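Local coordinates for protein RNA-dependent RNA Polymerase (Bombyx mori cytoplasmic polyhedrosis virus, PDB 6TZ0) that catalyses RNA-templated RNA synthesis, making plus strands by fully conservative transcription and, after core assembly, probably also the complementary minus strands of the double-stranded genome, at residues K284-V292 with A713-V721. Residues are numbered along the deposited sequence; the frame is centred on the assembly and turned at random.
Sequences KTTSEPHFV and AELSQNSIV
Gln-717 and Asn-718, at the turn that leaves strand 711-716, press against the loop around Glu-288, an instance of a buried carboxylate tying a turn to a distant loop through a backbone N-H. Glu-288 OE1 accepts the backbone N-H of Gln-717 (N to OE1 3.2 Å) on its syn lone pair, with an N-H...O angle of 153°. The glutamate bends at chi2 (-66°), which directs its carboxylate toward the turn, where OE1 also lies 3.5 Å from Gln-717 CB. Its other oxygen, OE2, lies 3.5 Å from CG of Asn-718, whose side chain crosses that of the glutamate obliquely.

Gln-717 runs the other way past the glutamate. With CG anti to the backbone N (chi1 177°) and the chain extended beyond it, the end of its side chain reaches the carbonyl of Ser-287 and lies beside CD of Pro-289. Asn-718 crosses Thr-286 at about a right angle, and Thr-286 gives its hydroxyl to the carbonyl of Leu-261. Farther along, Leu-715 places CD1 4.0 Å from CE1 of Phe-291, while CG2 of Val-292 lies near the carbonyl O of Leu-715.

Strand 711-716 is an outermost strand of the sheet that includes the metal-binding Asp-547, on neighbouring strand 541-548. The contact thus joins the N-terminal region to the edge strand of the polymerase's catalytic sheet; helix 257-264 touches both segments, and His-694 of helix 690-705 stacks on Phe-291.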
ATOM      1  N   LYS A 284      42.837   0.398   4.492  1.00 33.43           N
ATOM      2  CA  LYS A 284      42.303  -0.201   5.701  1.00 33.43           C
ATOM      3  C   LYS A 284      42.367  -1.717   5.606  1.00 33.43           C
ATOM      4  O   LYS A 284      42.636  -2.287   4.548  1.00 33.43           O
ATOM      5  CB  LYS A 284      40.861   0.252   5.934  1.00 33.43           C
ATOM      6  CG  LYS A 284      39.878  -0.283   4.919  1.00 33.43           C
ATOM      7  CD  LYS A 284      38.500   0.303   5.119  1.00 33.43           C
ATOM      8  CE  LYS A 284      37.868  -0.155   6.415  1.00 33.43           C
ATOM      9  NZ  LYS A 284      37.572  -1.601   6.436  1.00 33.43           N
ATOM     10  N   THR A 285      42.115  -2.373   6.731  1.00 35.70           N
ATOM     11  CA  THR A 285      41.972  -3.820   6.763  1.00 35.70           C
ATOM     12  C   THR A 285      40.511  -4.183   6.546  1.00 35.70           C
ATOM     13  O   THR A 285      39.613  -3.419   6.911  1.00 35.70           O
ATOM     14  CB  THR A 285      42.494  -4.413   8.074  1.00 35.70           C
ATOM     15  OG1 THR A 285      42.349  -5.838   8.042  1.00 35.70           O
ATOM     16  CG2 THR A 285      41.768  -3.856   9.282  1.00 35.70           C
ATOM     17  N   THR A 286      40.277  -5.323   5.903  1.00 36.07           N
ATOM     18  CA  THR A 286      38.927  -5.801   5.646  1.00 36.07           C
ATOM     19  C   THR A 286      38.656  -7.127   6.334  1.00 36.07           C
ATOM     20  O   THR A 286      37.692  -7.813   5.991  1.00 36.07           O
ATOM     21  CB  THR A 286      38.665  -5.921   4.146  1.00 36.07           C
ATOM     22  OG1 THR A 286      39.615  -6.813   3.551  1.00 36.07           O
ATOM     23  CG2 THR A 286      38.748  -4.570   3.478  1.00 36.07           C
ATOM     24  N   SER A 287      39.500  -7.502   7.286  1.00 36.34           N
ATOM     25  CA  SER A 287      39.234  -8.670   8.106  1.00 36.34           C
ATOM     26  C   SER A 287      38.057  -8.394   9.033  1.00 36.34           C
ATOM     27  O   SER A 287      37.778  -7.246   9.375  1.00 36.34           O
ATOM     28  CB  SER A 287      40.473  -9.040   8.911  1.00 36.34           C
ATOM     29  OG  SER A 287      40.806  -8.011   9.819  1.00 36.34           O
ATOM     30  N   GLU A 288      37.372  -9.448   9.439  1.00 36.92           N
ATOM     31  CA  GLU A 288      36.136  -9.355  10.196  1.00 36.92           C
ATOM     32  C   GLU A 288      36.356  -9.774  11.643  1.00 36.92           C
ATOM     33  O   GLU A 288      37.314 -10.491  11.950  1.00 36.92           O
ATOM     34  CB  GLU A 288      35.065 -10.241   9.546  1.00 36.92           C
ATOM     35  CG  GLU A 288      34.687  -9.827   8.136  1.00 36.92           C
ATOM     36  CD  GLU A 288      33.996  -8.484   8.066  1.00 36.92           C
ATOM     37  OE1 GLU A 288      33.267  -8.132   9.014  1.00 36.92           O
ATOM     38  OE2 GLU A 288      34.182  -7.775   7.058  1.00 36.92           O
ATOM     39  N   PRO A 289      35.504  -9.330  12.569  1.00 37.95           N
ATOM     40  CA  PRO A 289      35.613  -9.789  13.959  1.00 37.95           C
ATOM     41  C   PRO A 289      35.229 -11.254  14.099  1.00 37.95           C
ATOM     42  O   PRO A 289      34.704 -11.883  13.181  1.00 37.95           O
ATOM     43  CB  PRO A 289      34.634  -8.886  14.707  1.00 37.95           C
ATOM     44  CG  PRO A 289      34.498  -7.691  13.858  1.00 37.95           C
ATOM     45  CD  PRO A 289      34.586  -8.181  12.458  1.00 37.95           C
ATOM     46  N   HIS A 290      35.486 -11.795  15.290  1.00 38.53           N
ATOM     47  CA  HIS A 290      35.420 -13.241  15.478  1.00 38.53           C
ATOM     48  C   HIS A 290      33.993 -13.763  15.520  1.00 38.53           C
ATOM     49  O   HIS A 290      33.760 -14.934  15.210  1.00 38.53           O
ATOM     50  CB  HIS A 290      36.160 -13.639  16.755  1.00 38.53           C
ATOM     51  CG  HIS A 290      35.531 -13.117  18.006  1.00 38.53           C
ATOM     52  ND1 HIS A 290      34.550 -13.805  18.686  1.00 38.53           N
ATOM     53  CD2 HIS A 290      35.734 -11.972  18.696  1.00 38.53           C
ATOM     54  CE1 HIS A 290      34.179 -13.105  19.743  1.00 38.53           C
ATOM     55  NE2 HIS A 290      34.882 -11.989  19.772  1.00 38.53           N
ATOM     56  N   PHE A 291      33.031 -12.927  15.900  1.00 37.16           N
ATOM     57  CA  PHE A 291      31.633 -13.334  15.871  1.00 37.16           C
ATOM     58  C   PHE A 291      31.051 -13.319  14.464  1.00 37.16           C
ATOM     59  O   PHE A 291      29.974 -13.880  14.244  1.00 37.16           O
ATOM     60  CB  PHE A 291      30.806 -12.455  16.817  1.00 37.16           C
ATOM     61  CG  PHE A 291      31.010 -10.974  16.631  1.00 37.16           C
ATOM     62  CD1 PHE A 291      30.271 -10.260  15.702  1.00 37.16           C
ATOM     63  CD2 PHE A 291      31.936 -10.292  17.403  1.00 37.16           C
ATOM     64  CE1 PHE A 291      30.465  -8.900  15.539  1.00 37.16           C
ATOM     65  CE2 PHE A 291      32.124  -8.937  17.251  1.00 37.16           C
ATOM     66  CZ  PHE A 291      31.390  -8.241  16.316  1.00 37.16           C
ATOM     67  N   VAL A 292      31.741 -12.692  13.515  1.00 37.87           N
ATOM     68  CA  VAL A 292      31.358 -12.779  12.114  1.00 37.87           C
ATOM     69  C   VAL A 292      31.978 -14.012  11.470  1.00 37.87           C
ATOM     70  O   VAL A 292      31.329 -14.715  10.689  1.00 37.87           O
ATOM     71  CB  VAL A 292      31.768 -11.482  11.396  1.00 37.87           C
ATOM     72  CG1 VAL A 292      31.536 -11.579   9.915  1.00 37.87           C
ATOM     73  CG2 VAL A 292      31.000 -10.318  11.968  1.00 37.87           C
ATOM     74  N   ALA A 713      20.707 -11.893  11.796  1.00 41.31           N
ATOM     75  CA  ALA A 713      21.668 -10.846  12.126  1.00 41.31           C
ATOM     76  C   ALA A 713      22.825 -10.892  11.140  1.00 41.31           C
ATOM     77  O   ALA A 713      23.800 -11.617  11.348  1.00 41.31           O
ATOM     78  CB  ALA A 713      22.165 -11.007  13.558  1.00 41.31           C
ATOM     79  N   GLU A 714      22.732 -10.110  10.075  1.00 41.87           N
ATOM     80  CA  GLU A 714      23.871  -9.896   9.192  1.00 41.87           C
ATOM     81  C   GLU A 714      24.526  -8.581   9.613  1.00 41.87           C
ATOM     82  O   GLU A 714      24.044  -7.486   9.312  1.00 41.87           O
ATOM     83  CB  GLU A 714      23.475  -9.969   7.712  1.00 41.87           C
ATOM     84  CG  GLU A 714      22.317  -9.111   7.226  1.00 41.87           C
ATOM     85  CD  GLU A 714      21.998  -9.341   5.763  1.00 41.87           C
ATOM     86  OE1 GLU A 714      22.649 -10.208   5.143  1.00 41.87           O
ATOM     87  OE2 GLU A 714      21.102  -8.651   5.234  1.00 41.87           O
ATOM     88  N   LEU A 715      25.610  -8.703  10.364  1.00 35.45           N
ATOM     89  CA  LEU A 715      26.317  -7.563  10.917  1.00 35.45           C
ATOM     90  C   LEU A 715      27.777  -7.648  10.509  1.00 35.45           C
ATOM     91  O   LEU A 715      28.412  -8.695  10.654  1.00 35.45           O
ATOM     92  CB  LEU A 715      26.142  -7.488  12.442  1.00 35.45           C
ATOM     93  CG  LEU A 715      26.721  -8.468  13.459  1.00 35.45           C
ATOM     94  CD1 LEU A 715      26.669  -7.834  14.817  1.00 35.45           C
ATOM     95  CD2 LEU A 715      25.959  -9.780  13.488  1.00 35.45           C
ATOM     96  N   SER A 716      28.294  -6.551   9.971  1.00 34.55           N
ATOM     97  CA  SER A 716      29.574  -6.535   9.291  1.00 34.55           C
ATOM     98  C   SER A 716      30.406  -5.359   9.766  1.00 34.55           C
ATOM     99  O   SER A 716      29.918  -4.434  10.416  1.00 34.55           O
ATOM    100  CB  SER A 716      29.395  -6.449   7.772  1.00 34.55           C
ATOM    101  OG  SER A 716      28.802  -5.223   7.401  1.00 34.55           O
ATOM    102  N   GLN A 717      31.683  -5.411   9.424  1.00 36.67           N
ATOM    103  CA  GLN A 717      32.581  -4.293   9.643  1.00 36.67           C
ATOM    104  C   GLN A 717      32.597  -3.335   8.463  1.00 36.67           C
ATOM    105  O   GLN A 717      32.800  -2.131   8.652  1.00 36.67           O
ATOM    106  CB  GLN A 717      33.986  -4.831   9.948  1.00 36.67           C
ATOM    107  CG  GLN A 717      35.072  -3.793  10.136  1.00 36.67           C
ATOM    108  CD  GLN A 717      36.340  -4.364  10.723  1.00 36.67           C
ATOM    109  OE1 GLN A 717      36.375  -5.516  11.145  1.00 36.67           O
ATOM    110  NE2 GLN A 717      37.403  -3.564  10.729  1.00 36.67           N
ATOM    111  N   ASN A 718      32.317  -3.815   7.253  1.00 34.02           N
ATOM    112  CA  ASN A 718      32.549  -2.961   6.099  1.00 34.02           C
ATOM    113  C   ASN A 718      31.473  -3.061   5.021  1.00 34.02           C
ATOM    114  O   ASN A 718      31.752  -2.778   3.856  1.00 34.02           O
ATOM    115  CB  ASN A 718      33.930  -3.253   5.514  1.00 34.02           C
ATOM    116  CG  ASN A 718      34.170  -4.723   5.281  1.00 34.02           C
ATOM    117  OD1 ASN A 718      33.263  -5.543   5.403  1.00 34.02           O
ATOM    118  ND2 ASN A 718      35.411  -5.073   4.981  1.00 34.02           N
ATOM    119  N   SER A 719      30.238  -3.403   5.377  1.00 31.98           N
ATOM    120  CA  SER A 719      29.167  -3.451   4.388  1.00 31.98           C
ATOM    121  C   SER A 719      27.830  -3.199   5.066  1.00 31.98           C
ATOM    122  O   SER A 719      27.584  -3.692   6.167  1.00 31.98           O
ATOM    123  CB  SER A 719      29.139  -4.796   3.655  1.00 31.98           C
ATOM    124  OG  SER A 719      28.804  -5.855   4.530  1.00 31.98           O
ATOM    125  N   ILE A 720      26.965  -2.446   4.395  1.00 29.99           N
ATOM    126  CA  ILE A 720      25.695  -2.020   4.969  1.00 29.99           C
ATOM    127  C   ILE A 720      24.638  -2.013   3.867  1.00 29.99           C
ATOM    128  O   ILE A 720      24.939  -1.735   2.703  1.00 29.99           O
ATOM    129  CB  ILE A 720      25.853  -0.645   5.670  1.00 29.99           C
ATOM    130  CG1 ILE A 720      24.666  -0.331   6.574  1.00 29.99           C
ATOM    131  CG2 ILE A 720      26.148   0.491   4.688  1.00 29.99           C
ATOM    132  CD1 ILE A 720      24.609  -1.182   7.794  1.00 29.99           C
ATOM    133  N   VAL A 721      23.409  -2.388   4.221  1.00 31.52           N
ATOM    134  CA  VAL A 721      22.302  -2.504   3.274  1.00 31.52           C
ATOM    135  C   VAL A 721      21.134  -1.685   3.799  1.00 31.52           C
ATOM    136  O   VAL A 721      20.731  -1.847   4.954  1.00 31.52           O
ATOM    137  CB  VAL A 721      21.844  -3.965   3.077  1.00 31.52           C
ATOM    138  CG1 VAL A 721      20.812  -4.048   1.974  1.00 31.52           C
ATOM    139  CG2 VAL A 721      22.996  -4.902   2.805  1.00 31.52           C
TER